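Local coordinates for protein computational Design of Enzyme (Synthetic construct, PDB 3TP4) that is a computationally engineered enzyme, apparently built on a family 26 glycosyl hydrolase scaffold and probably designed to carry an activated, serine-containing catalytic triad, at residues Thr444-Ala454 against Leu458-Ala467. Sequence-based numbering, arbitrary orientation.
Sequences TYTVTATATTA and LDVTNEVAAA
Val-447 and Asn-462 exchange both of their backbone hydrogen bonds, N to O, at 2.7 Å from Val-447 N to Asn-462 O and 2.8 Å from Asn-462 N to Val-447 O. The same double exchange recurs at Ala-449 with Val-460 and at Ala-451 with Leu-458, and Val-464 N extends the ladder to Tyr-445 O. The strand axes run antiparallel at 163°, and in the non-hydrogen-bonded pairs between these rungs CA-H groups lean on carbonyls, as Thr-448 CA does on Val-460 O at 3.3 Å.

Polar side chains meet on one face. Thr-448 OG1 and Thr-461 OG1 are hydrogen-bonded at 2.8 Å. Both hydroxyls stand beside their own backbone N (chi1 -61° in each), which brings them together across the pair. Next along, Thr-450 and Asp-459 lie alongside one another, and a water bridges them, 2.8 Å from Thr-450 OG1 and donating to Asp-459 OD2. Beta-branched threonine suits such a face, since it favours extended backbone and offers a hydroxyl to neighbours or water.

The other face is apolar and largely buried. Val-447 CG2 touches Val-464 CG2 at 4.0 Å, and Ala-449 CB meets Val-460 CG1; the small Ala-449 and Ala-451 touch Val-395 and Val-397 of strand 391-398 respectively. Asn-462 is the polar exception, its ND2 hydrogen-bonded to Pro-380 O.

Beyond the start of strand 446-453, the Tyr-445 ring lays one face over Val-464 O, 3.5 Å from its plane and offset toward the rim.

Strand 402-411 pairs with the other edge of 446-453, while strands 374-379 and 391-398 cover the valine face. This is a tightly turned antiparallel beta hairpin, consistent with the C-terminal hairpin of an immunoglobulin-like beta sandwich.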
loop_
_atom_site.group_PDB
_atom_site.type_symbol
_atom_site.label_atom_id
_atom_site.label_comp_id
_atom_site.label_asym_id
_atom_site.label_seq_id
_atom_site.Cartn_x
_atom_site.Cartn_y
_atom_site.Cartn_z
ATOM N N THR A 444 -18.997 -14.384 25.300
ATOM C CA THR A 444 -18.816 -14.509 23.864
ATOM C C THR A 444 -18.765 -13.140 23.203
ATOM O O THR A 444 -19.544 -12.871 22.295
ATOM C CB THR A 444 -19.971 -15.321 23.222
ATOM O OG1 THR A 444 -20.578 -14.548 22.181
ATOM C CG2 THR A 444 -21.030 -15.673 24.245
ATOM N N TYR A 445 -17.850 -12.279 23.643
ATOM C CA TYR A 445 -17.938 -10.864 23.287
ATOM C C TYR A 445 -16.601 -10.117 23.337
ATOM O O TYR A 445 -16.214 -9.510 22.354
ATOM C CB TYR A 445 -18.984 -10.165 24.149
ATOM C CG TYR A 445 -20.066 -9.489 23.350
ATOM C CD1 TYR A 445 -21.197 -10.187 22.948
ATOM C CD2 TYR A 445 -19.956 -8.150 22.996
ATOM C CE1 TYR A 445 -22.184 -9.576 22.221
ATOM C CE2 TYR A 445 -20.938 -7.528 22.268
ATOM C CZ TYR A 445 -22.052 -8.245 21.884
ATOM O OH TYR A 445 -23.037 -7.624 21.154
ATOM N N THR A 446 -15.897 -10.153 24.466
ATOM C CA THR A 446 -14.510 -9.679 24.473
ATOM C C THR A 446 -13.539 -10.860 24.550
ATOM O O THR A 446 -13.676 -11.750 25.391
ATOM C CB THR A 446 -14.209 -8.669 25.606
ATOM O OG1 THR A 446 -14.197 -9.345 26.865
ATOM C CG2 THR A 446 -15.248 -7.552 25.628
ATOM N N VAL A 447 -12.567 -10.860 23.651
ATOM C CA VAL A 447 -11.611 -11.954 23.522
ATOM C C VAL A 447 -10.206 -11.390 23.742
ATOM O O VAL A 447 -9.710 -10.620 22.922
ATOM C CB VAL A 447 -11.706 -12.584 22.121
ATOM C CG1 VAL A 447 -10.709 -13.740 21.973
ATOM C CG2 VAL A 447 -13.122 -13.060 21.857
ATOM N N THR A 448 -9.589 -11.746 24.864
ATOM C CA THR A 448 -8.309 -11.161 25.243
ATOM C C THR A 448 -7.198 -12.201 25.221
ATOM O O THR A 448 -7.242 -13.179 25.967
ATOM C CB THR A 448 -8.374 -10.531 26.645
ATOM O OG1 THR A 448 -9.356 -9.493 26.647
ATOM C CG2 THR A 448 -7.022 -9.949 27.038
ATOM N N ALA A 449 -6.218 -11.983 24.345
ATOM C CA ALA A 449 -5.059 -12.859 24.240
ATOM C C ALA A 449 -3.927 -12.340 25.104
ATOM O O ALA A 449 -3.580 -11.155 25.044
ATOM C CB ALA A 449 -4.600 -12.963 22.796
ATOM N N THR A 450 -3.340 -13.233 25.893
ATOM C CA THR A 450 -2.205 -12.870 26.718
ATOM C C THR A 450 -1.037 -13.795 26.412
ATOM O O THR A 450 -1.079 -15.000 26.699
ATOM C CB THR A 450 -2.575 -12.933 28.206
ATOM O OG1 THR A 450 -3.703 -12.082 28.442
ATOM C CG2 THR A 450 -1.405 -12.497 29.089
ATOM N N ALA A 451 0.009 -13.224 25.825
ATOM C CA ALA A 451 1.194 -13.990 25.466
ATOM C C ALA A 451 2.321 -13.788 26.476
ATOM O O ALA A 451 2.653 -12.659 26.832
ATOM C CB ALA A 451 1.653 -13.606 24.073
ATOM N N THR A 452 2.899 -14.894 26.937
ATOM C CA THR A 452 4.074 -14.857 27.799
ATOM C C THR A 452 5.312 -15.028 26.927
ATOM O O THR A 452 5.516 -16.085 26.313
ATOM C CB THR A 452 3.996 -15.962 28.851
ATOM O OG1 THR A 452 2.858 -15.725 29.686
ATOM C CG2 THR A 452 5.261 -16.019 29.716
ATOM N N THR A 453 6.122 -13.977 26.850
ATOM C CA THR A 453 7.219 -13.924 25.885
ATOM C C THR A 453 8.538 -13.385 26.437
ATOM O O THR A 453 8.601 -12.846 27.551
ATOM C CB THR A 453 6.840 -13.059 24.663
ATOM O OG1 THR A 453 7.136 -11.678 24.928
ATOM C CG2 THR A 453 5.361 -13.207 24.337
ATOM N N ALA A 454 9.582 -13.514 25.619
ATOM C CA ALA A 454 10.910 -13.013 25.945
ATOM C C ALA A 454 10.941 -11.480 26.012
ATOM O O ALA A 454 11.883 -10.893 26.556
ATOM C CB ALA A 454 11.934 -13.530 24.936
ATOM N N LEU A 458 2.550 -9.736 26.610
ATOM C CA LEU A 458 1.869 -8.894 25.643
ATOM C C LEU A 458 0.405 -9.281 25.607
ATOM O O LEU A 458 0.075 -10.465 25.673
ATOM C CB LEU A 458 2.472 -9.104 24.250
ATOM C CG LEU A 458 4.002 -9.115 24.139
ATOM C CD1 LEU A 458 4.418 -9.503 22.708
ATOM C CD2 LEU A 458 4.588 -7.752 24.547
ATOM N N ASP A 459 -0.484 -8.298 25.498
ATOM C CA ASP A 459 -1.893 -8.631 25.336
ATOM C C ASP A 459 -2.623 -7.759 24.336
ATOM O O ASP A 459 -2.116 -6.733 23.899
ATOM C CB ASP A 459 -2.651 -8.696 26.667
ATOM C CG ASP A 459 -2.551 -7.418 27.480
ATOM O OD1 ASP A 459 -2.396 -6.327 26.897
ATOM O OD2 ASP A 459 -2.640 -7.517 28.723
ATOM N N VAL A 460 -3.818 -8.205 23.979
ATOM C CA VAL A 460 -4.639 -7.535 22.993
ATOM C C VAL A 460 -6.053 -8.043 23.214
ATOM O O VAL A 460 -6.240 -9.194 23.625
ATOM C CB VAL A 460 -4.156 -7.854 21.572
ATOM C CG1 VAL A 460 -4.233 -9.372 21.294
ATOM C CG2 VAL A 460 -4.941 -7.042 20.540
ATOM N N THR A 461 -7.037 -7.179 22.970
ATOM C CA THR A 461 -8.448 -7.524 23.121
ATOM C C THR A 461 -9.230 -7.256 21.838
ATOM O O THR A 461 -9.163 -6.160 21.277
ATOM C CB THR A 461 -9.100 -6.735 24.275
ATOM O OG1 THR A 461 -8.443 -7.062 25.498
ATOM C CG2 THR A 461 -10.575 -7.088 24.399
ATOM N N ASN A 462 -9.940 -8.274 21.358
ATOM C CA ASN A 462 -10.886 -8.104 20.265
ATOM C C ASN A 462 -12.310 -8.168 20.799
ATOM O O ASN A 462 -12.624 -8.983 21.672
ATOM C CB ASN A 462 -10.713 -9.187 19.187
ATOM C CG ASN A 462 -9.507 -8.956 18.309
ATOM O OD1 ASN A 462 -8.683 -8.074 18.575
ATOM N ND2 ASN A 462 -9.385 -9.766 17.255
ATOM N N GLU A 463 -13.177 -7.324 20.260
ATOM C CA GLU A 463 -14.587 -7.341 20.635
ATOM C C GLU A 463 -15.403 -7.935 19.493
ATOM O O GLU A 463 -15.391 -7.419 18.382
ATOM C CB GLU A 463 -15.062 -5.926 20.974
ATOM C CG GLU A 463 -16.335 -5.888 21.797
ATOM C CD GLU A 463 -16.449 -4.627 22.632
ATOM O OE1 GLU A 463 -15.713 -3.652 22.359
ATOM O OE2 GLU A 463 -17.275 -4.616 23.569
ATOM N N VAL A 464 -16.090 -9.040 19.752
ATOM C CA VAL A 464 -16.786 -9.741 18.676
ATOM C C VAL A 464 -18.221 -10.114 19.046
ATOM O O VAL A 464 -18.605 -10.072 20.206
ATOM C CB VAL A 464 -16.034 -11.028 18.260
ATOM C CG1 VAL A 464 -14.568 -10.724 17.929
ATOM C CG2 VAL A 464 -16.117 -12.051 19.353
ATOM N N ALA A 465 -19.015 -10.485 18.052
ATOM C CA ALA A 465 -20.386 -10.897 18.320
ATOM C C ALA A 465 -20.551 -12.367 17.990
ATOM O O ALA A 465 -19.871 -12.884 17.110
ATOM C CB ALA A 465 -21.358 -10.056 17.512
ATOM N N ALA A 466 -21.437 -13.051 18.708
ATOM C CA ALA A 466 -21.775 -14.425 18.350
ATOM C C ALA A 466 -23.197 -14.491 17.817
ATOM O O ALA A 466 -24.098 -13.848 18.353
ATOM C CB ALA A 466 -21.603 -15.360 19.535
ATOM N N ALA A 467 -23.387 -15.266 16.754
ATOM C CA ALA A 467 -24.699 -15.408 16.139
ATOM C C ALA A 467 -25.673 -16.115 17.079
ATOM O O ALA A 467 -26.070 -15.575 18.114
ATOM C CB ALA A 467 -24.586 -16.157 14.818
HETATM O O HOH W 1 -3.704 -9.616 29.870
#